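Local coordinates for protein diaminobutyrate-pyruvate transaminase and L-2,4-diaminobutyrate decarboxylase (Vibrio parahaemolyticus, PDB 2QMA) that probably uses pyridoxal 5'-phosphate to decarboxylate L-2,4-diaminobutyrate through this C-terminal decarboxylase domain of a longer protein that also carries an aminotransferase part, at residues Ala444-Ala455 with Leu485-Leu496. Sequence-based numbering, arbitrary orientation.
Sequences ALRLEALTRGIA and LLSKINMLAVEL
Leu445 and Leu492 carry the packing of two helices, 438-452 and 479-495, in the small alpha/beta C-terminal part of this fold-type I PLP-enzyme domain, where both helices meet side chains of the antiparallel sheet. The short segments run at 115° to each other, 9.8 Å apart at closest approach, and no hydrogen bond joins them: shape does the work. The main bump is Leu492. Its CD1 presses on Ala449, 3.5 Å from CB, tight for two carbons; a small methyl suits this place because it lets the leucine settle close to the helix backbone. The other branch, CD2, meets Ile454 CD1 tip to tip at 3.6 Å and lies over one face of the Arg452 guanidinium. That flat group is steadied from its edge by Glu448, whose OE1 accepts from both NE and NH2.

Leu445 fills the reciprocal hollow between Ile489, Ala493 and Leu496. With chi1 at 88°, CG stands between the backbone N and carbonyl carbon, and the fork sends CD1 to Ile489 CG2 (3.6 Å) and CD2 to Ala493 CB (3.9 Å). Leu468 of strand 465-471 also touches Leu445.

At the other end, Gly453, with its positive phi, closes helix 438-452 in a Schellman motif. The chain then turns Ile454 onto the aliphatic part of Lys488, a residue whose long methylene chain can line an apolar edge, and brings Ala455 CB to within 3.9 Å of Leu485 CD1. Near the C-terminus, Leu496 CD1 rests 3.6 Å from Leu445 CB.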
ATOM      1  N   ALA A 444     -24.227  -0.663 -24.269  1.00 26.18           N
ATOM      2  CA  ALA A 444     -24.853   0.609 -24.025  1.00 26.40           C
ATOM      3  C   ALA A 444     -25.577   0.573 -22.666  1.00 26.59           C
ATOM      4  O   ALA A 444     -25.449   1.504 -21.873  1.00 25.33           O
ATOM      5  CB  ALA A 444     -25.788   0.963 -25.163  1.00 25.61           C
ATOM      6  N   LEU A 445     -26.274  -0.525 -22.363  1.00 26.07           N
ATOM      7  CA  LEU A 445     -26.987  -0.550 -21.101  1.00 27.07           C
ATOM      8  C   LEU A 445     -26.039  -0.569 -19.892  1.00 25.61           C
ATOM      9  O   LEU A 445     -26.329   0.074 -18.883  1.00 25.66           O
ATOM     10  CB  LEU A 445     -28.063  -1.639 -21.056  1.00 27.41           C
ATOM     11  CG  LEU A 445     -27.828  -3.061 -20.629  1.00 29.14           C
ATOM     12  CD1 LEU A 445     -27.639  -3.116 -19.098  1.00 31.38           C
ATOM     13  CD2 LEU A 445     -29.041  -3.882 -21.079  1.00 27.73           C
ATOM     14  N   ARG A 446     -24.890  -1.229 -20.015  1.00 26.13           N
ATOM     15  CA  ARG A 446     -23.937  -1.188 -18.919  1.00 25.86           C
ATOM     16  C   ARG A 446     -23.437   0.229 -18.597  1.00 25.39           C
ATOM     17  O   ARG A 446     -23.435   0.636 -17.438  1.00 24.49           O
ATOM     18  CB  ARG A 446     -22.763  -2.130 -19.128  1.00 26.40           C
ATOM     19  CG  ARG A 446     -21.944  -2.210 -17.875  1.00 27.63           C
ATOM     20  CD  ARG A 446     -20.543  -2.014 -18.226  1.00 35.23           C
ATOM     21  NE  ARG A 446     -19.767  -1.209 -17.294  1.00 37.02           N
ATOM     22  CZ  ARG A 446     -19.027  -0.178 -17.679  1.00 38.61           C
ATOM     23  NH1 ARG A 446     -18.991   0.181 -18.960  1.00 38.22           N
ATOM     24  NH2 ARG A 446     -18.325   0.496 -16.786  1.00 41.18           N
ATOM     25  N   LEU A 447     -23.008   0.966 -19.623  1.00 25.57           N
ATOM     26  CA  LEU A 447     -22.528   2.330 -19.425  1.00 26.17           C
ATOM     27  C   LEU A 447     -23.641   3.298 -18.960  1.00 25.60           C
ATOM     28  O   LEU A 447     -23.436   4.123 -18.064  1.00 25.67           O
ATOM     29  CB  LEU A 447     -21.865   2.835 -20.704  1.00 26.39           C
ATOM     30  CG  LEU A 447     -21.501   4.327 -20.691  1.00 28.34           C
ATOM     31  CD1 LEU A 447     -20.418   4.533 -19.631  1.00 30.52           C
ATOM     32  CD2 LEU A 447     -21.019   4.808 -22.075  1.00 27.54           C
ATOM     33  N   GLU A 448     -24.823   3.188 -19.562  1.00 25.80           N
ATOM     34  CA  GLU A 448     -25.985   3.977 -19.131  1.00 26.26           C
ATOM     35  C   GLU A 448     -26.423   3.702 -17.689  1.00 24.88           C
ATOM     36  O   GLU A 448     -26.731   4.632 -16.953  1.00 24.54           O
ATOM     37  CB  GLU A 448     -27.167   3.742 -20.079  1.00 27.38           C
ATOM     38  CG  GLU A 448     -27.002   4.463 -21.377  1.00 30.57           C
ATOM     39  CD  GLU A 448     -26.628   5.896 -21.126  1.00 33.44           C
ATOM     40  OE1 GLU A 448     -27.436   6.608 -20.476  1.00 32.66           O
ATOM     41  OE2 GLU A 448     -25.510   6.288 -21.538  1.00 35.47           O
ATOM     42  N   ALA A 449     -26.441   2.433 -17.281  1.00 23.17           N
ATOM     43  CA  ALA A 449     -26.776   2.114 -15.899  1.00 21.56           C
ATOM     44  C   ALA A 449     -25.767   2.767 -14.940  1.00 21.05           C
ATOM     45  O   ALA A 449     -26.153   3.329 -13.906  1.00 20.19           O
ATOM     46  CB  ALA A 449     -26.853   0.585 -15.680  1.00 20.03           C
ATOM     47  N   LEU A 450     -24.484   2.731 -15.309  1.00 20.71           N
ATOM     48  CA  LEU A 450     -23.434   3.384 -14.508  1.00 21.35           C
ATOM     49  C   LEU A 450     -23.595   4.928 -14.420  1.00 21.30           C
ATOM     50  O   LEU A 450     -23.624   5.516 -13.326  1.00 20.16           O
ATOM     51  CB  LEU A 450     -22.046   3.030 -15.079  1.00 21.73           C
ATOM     52  CG  LEU A 450     -20.864   3.828 -14.503  1.00 22.63           C
ATOM     53  CD1 LEU A 450     -20.751   3.584 -13.050  1.00 21.04           C
ATOM     54  CD2 LEU A 450     -19.578   3.416 -15.172  1.00 21.78           C
ATOM     55  N   THR A 451     -23.686   5.578 -15.572  1.00 22.24           N
ATOM     56  CA  THR A 451     -23.733   7.053 -15.599  1.00 24.91           C
ATOM     57  C   THR A 451     -25.043   7.667 -15.064  1.00 24.68           C
ATOM     58  O   THR A 451     -25.064   8.806 -14.571  1.00 24.46           O
ATOM     59  CB  THR A 451     -23.323   7.643 -16.983  1.00 25.41           C
ATOM     60  OG1 THR A 451     -24.098   7.057 -18.039  1.00 27.59           O
ATOM     61  CG2 THR A 451     -21.850   7.345 -17.254  1.00 27.66           C
ATOM     62  N   ARG A 452     -26.132   6.913 -15.125  1.00 24.87           N
ATOM     63  CA  ARG A 452     -27.353   7.356 -14.444  1.00 24.81           C
ATOM     64  C   ARG A 452     -27.327   6.996 -12.954  1.00 24.10           C
ATOM     65  O   ARG A 452     -28.103   7.520 -12.177  1.00 22.97           O
ATOM     66  CB  ARG A 452     -28.579   6.790 -15.119  1.00 25.53           C
ATOM     67  CG  ARG A 452     -28.661   7.281 -16.523  1.00 29.81           C
ATOM     68  CD  ARG A 452     -29.847   6.737 -17.210  1.00 34.31           C
ATOM     69  NE  ARG A 452     -29.647   6.786 -18.654  1.00 35.31           N
ATOM     70  CZ  ARG A 452     -30.620   6.564 -19.523  1.00 35.65           C
ATOM     71  NH1 ARG A 452     -31.840   6.264 -19.080  1.00 33.13           N
ATOM     72  NH2 ARG A 452     -30.371   6.623 -20.821  1.00 36.28           N
ATOM     73  N   GLY A 453     -26.400   6.114 -12.572  1.00 23.27           N
ATOM     74  CA  GLY A 453     -26.280   5.648 -11.189  1.00 22.61           C
ATOM     75  C   GLY A 453     -27.368   4.669 -10.770  1.00 22.27           C
ATOM     76  O   GLY A 453     -27.748   4.595  -9.597  1.00 24.27           O
ATOM     77  N   ILE A 454     -27.920   3.969 -11.745  1.00 20.05           N
ATOM     78  CA  ILE A 454     -28.947   2.968 -11.500  1.00 19.20           C
ATOM     79  C   ILE A 454     -28.295   1.676 -10.993  1.00 17.63           C
ATOM     80  O   ILE A 454     -28.772   1.051 -10.067  1.00 17.28           O
ATOM     81  CB  ILE A 454     -29.671   2.638 -12.807  1.00 18.52           C
ATOM     82  CG1 ILE A 454     -30.457   3.858 -13.295  1.00 20.13           C
ATOM     83  CG2 ILE A 454     -30.605   1.415 -12.617  1.00 21.51           C
ATOM     84  CD1 ILE A 454     -30.814   3.728 -14.808  1.00 19.68           C
ATOM     85  N   ALA A 455     -27.196   1.296 -11.624  1.00 17.10           N
ATOM     86  CA  ALA A 455     -26.496   0.079 -11.253  1.00 17.09           C
ATOM     87  C   ALA A 455     -25.054   0.135 -11.743  1.00 17.76           C
ATOM     88  O   ALA A 455     -24.754   0.708 -12.815  1.00 16.41           O
ATOM     89  CB  ALA A 455     -27.194  -1.166 -11.810  1.00 16.67           C
ATOM     90  N   LEU A 485     -33.264  -5.690  -9.446  1.00 15.65           N
ATOM     91  CA  LEU A 485     -32.083  -5.397 -10.249  1.00 15.51           C
ATOM     92  C   LEU A 485     -32.283  -5.827 -11.711  1.00 14.52           C
ATOM     93  O   LEU A 485     -32.046  -5.055 -12.631  1.00 13.83           O
ATOM     94  CB  LEU A 485     -30.803  -6.003  -9.628  1.00 15.96           C
ATOM     95  CG  LEU A 485     -29.479  -5.696 -10.355  1.00 17.65           C
ATOM     96  CD1 LEU A 485     -29.315  -4.180 -10.627  1.00 13.86           C
ATOM     97  CD2 LEU A 485     -28.337  -6.233  -9.509  1.00 16.94           C
ATOM     98  N   LEU A 486     -32.785  -7.037 -11.926  1.00 14.26           N
ATOM     99  CA  LEU A 486     -33.086  -7.504 -13.294  1.00 14.20           C
ATOM    100  C   LEU A 486     -34.197  -6.665 -13.961  1.00 14.22           C
ATOM    101  O   LEU A 486     -34.141  -6.400 -15.154  1.00 13.42           O
ATOM    102  CB  LEU A 486     -33.461  -8.983 -13.298  1.00 14.69           C
ATOM    103  CG  LEU A 486     -32.318  -9.926 -12.906  1.00 14.20           C
ATOM    104  CD1 LEU A 486     -32.911 -11.302 -12.637  1.00 19.15           C
ATOM    105  CD2 LEU A 486     -31.321 -10.015 -14.039  1.00 15.25           C
ATOM    106  N   SER A 487     -35.207  -6.282 -13.185  1.00 14.27           N
ATOM    107  CA  SER A 487     -36.251  -5.387 -13.685  1.00 14.87           C
ATOM    108  C   SER A 487     -35.691  -4.027 -14.153  1.00 15.04           C
ATOM    109  O   SER A 487     -36.058  -3.552 -15.214  1.00 15.01           O
ATOM    110  CB  SER A 487     -37.325  -5.167 -12.631  1.00 14.54           C
ATOM    111  OG  SER A 487     -38.434  -4.505 -13.236  1.00 14.42           O
ATOM    112  N   LYS A 488     -34.789  -3.448 -13.349  1.00 15.77           N
ATOM    113  CA  LYS A 488     -34.113  -2.173 -13.645  1.00 16.73           C
ATOM    114  C   LYS A 488     -33.335  -2.286 -14.929  1.00 15.96           C
ATOM    115  O   LYS A 488     -33.363  -1.369 -15.746  1.00 16.73           O
ATOM    116  CB  LYS A 488     -33.098  -1.831 -12.538  1.00 16.76           C
ATOM    117  CG  LYS A 488     -33.702  -1.418 -11.231  1.00 21.36           C
ATOM    118  CD  LYS A 488     -32.592  -1.091 -10.243  1.00 26.30           C
ATOM    119  CE  LYS A 488     -32.925  -1.584  -8.856  1.00 27.83           C
ATOM    120  NZ  LYS A 488     -33.825  -0.705  -8.105  1.00 28.62           N
ATOM    121  N   ILE A 489     -32.619  -3.401 -15.089  1.00 16.20           N
ATOM    122  CA  ILE A 489     -31.854  -3.646 -16.302  1.00 16.70           C
ATOM    123  C   ILE A 489     -32.739  -3.828 -17.539  1.00 16.80           C
ATOM    124  O   ILE A 489     -32.439  -3.309 -18.620  1.00 16.74           O
ATOM    125  CB  ILE A 489     -30.870  -4.833 -16.153  1.00 16.63           C
ATOM    126  CG1 ILE A 489     -29.822  -4.518 -15.077  1.00 16.29           C
ATOM    127  CG2 ILE A 489     -30.195  -5.138 -17.509  1.00 15.58           C
ATOM    128  CD1 ILE A 489     -29.089  -5.746 -14.561  1.00 18.27           C
ATOM    129  N   ASN A 490     -33.813  -4.593 -17.385  1.00 16.32           N
ATOM    130  CA  ASN A 490     -34.761  -4.764 -18.480  1.00 16.19           C
ATOM    131  C   ASN A 490     -35.358  -3.439 -18.935  1.00 16.13           C
ATOM    132  O   ASN A 490     -35.414  -3.146 -20.117  1.00 15.84           O
ATOM    133  CB  ASN A 490     -35.864  -5.758 -18.114  1.00 16.11           C
ATOM    134  CG  ASN A 490     -36.786  -6.019 -19.271  1.00 17.47           C
ATOM    135  OD1 ASN A 490     -36.337  -6.412 -20.353  1.00 18.73           O
ATOM    136  ND2 ASN A 490     -38.065  -5.738 -19.083  1.00 17.17           N
HETATM  137  N   MSE A 491     -35.775  -2.616 -17.991  1.00 16.33           N
HETATM  138  CA  MSE A 491     -36.346  -1.316 -18.356  1.00 18.32           C
HETATM  139  C   MSE A 491     -35.351  -0.453 -19.137  1.00 18.88           C
HETATM  140  O   MSE A 491     -35.731   0.173 -20.116  1.00 19.28           O
HETATM  141  CB  MSE A 491     -36.913  -0.616 -17.135  1.00 17.68           C
HETATM  142  CG  MSE A 491     -37.988  -1.456 -16.439  1.00 18.33           C
HETATM  143 SE   MSE A 491     -39.456  -2.076 -17.636  0.70 19.17          SE
HETATM  144  CE  MSE A 491     -39.833  -0.451 -18.434  1.00  9.76           C
ATOM    145  N   LEU A 492     -34.070  -0.480 -18.756  1.00 18.64           N
ATOM    146  CA  LEU A 492     -33.043   0.210 -19.542  1.00 20.12           C
ATOM    147  C   LEU A 492     -32.967  -0.364 -20.961  1.00 20.78           C
ATOM    148  O   LEU A 492     -32.949   0.383 -21.947  1.00 21.28           O
ATOM    149  CB  LEU A 492     -31.663   0.083 -18.863  1.00 19.37           C
ATOM    150  CG  LEU A 492     -31.368   1.043 -17.724  1.00 20.09           C
ATOM    151  CD1 LEU A 492     -29.989   0.748 -17.162  1.00 26.31           C
ATOM    152  CD2 LEU A 492     -31.425   2.524 -18.182  1.00 25.17           C
ATOM    153  N   ALA A 493     -32.931  -1.689 -21.046  1.00 21.14           N
ATOM    154  CA  ALA A 493     -32.892  -2.419 -22.317  1.00 22.51           C
ATOM    155  C   ALA A 493     -34.068  -2.081 -23.237  1.00 23.13           C
ATOM    156  O   ALA A 493     -33.882  -1.913 -24.440  1.00 22.89           O
ATOM    157  CB  ALA A 493     -32.834  -3.900 -22.069  1.00 21.82           C
ATOM    158  N   VAL A 494     -35.270  -1.971 -22.662  1.00 25.05           N
ATOM    159  CA  VAL A 494     -36.492  -1.638 -23.410  1.00 26.74           C
ATOM    160  C   VAL A 494     -36.345  -0.277 -24.117  1.00 27.43           C
ATOM    161  O   VAL A 494     -36.898  -0.031 -25.204  1.00 28.53           O
ATOM    162  CB  VAL A 494     -37.742  -1.668 -22.466  1.00 26.47           C
ATOM    163  CG1 VAL A 494     -38.924  -0.928 -23.057  1.00 28.50           C
ATOM    164  CG2 VAL A 494     -38.139  -3.110 -22.143  1.00 27.68           C
ATOM    165  N   GLU A 495     -35.581   0.603 -23.495  1.00 27.60           N
ATOM    166  CA  GLU A 495     -35.426   1.941 -23.986  1.00 28.16           C
ATOM    167  C   GLU A 495     -34.280   2.099 -24.981  1.00 28.75           C
ATOM    168  O   GLU A 495     -34.149   3.138 -25.617  1.00 28.31           O
ATOM    169  CB  GLU A 495     -35.289   2.903 -22.811  1.00 28.77           C
ATOM    170  CG  GLU A 495     -36.606   3.108 -21.996  1.00 30.83           C
ATOM    171  CD  GLU A 495     -37.827   3.524 -22.843  1.00 30.90           C
ATOM    172  OE1 GLU A 495     -37.685   4.386 -23.735  1.00 33.27           O
ATOM    173  OE2 GLU A 495     -38.938   3.003 -22.620  1.00 31.80           O
ATOM    174  N   LEU A 496     -33.479   1.048 -25.123  1.00 29.20           N
ATOM    175  CA  LEU A 496     -32.286   1.064 -25.962  1.00 30.28           C
ATOM    176  C   LEU A 496     -32.455   0.226 -27.203  1.00 30.25           C
ATOM    177  O   LEU A 496     -31.654   0.360 -28.122  1.00 31.29           O
ATOM    178  CB  LEU A 496     -31.075   0.530 -25.181  1.00 29.98           C
ATOM    179  CG  LEU A 496     -30.585   1.476 -24.094  1.00 31.05           C
ATOM    180  CD1 LEU A 496     -29.555   0.767 -23.255  1.00 30.13           C
ATOM    181  CD2 LEU A 496     -30.034   2.761 -24.683  1.00 33.47           C
TER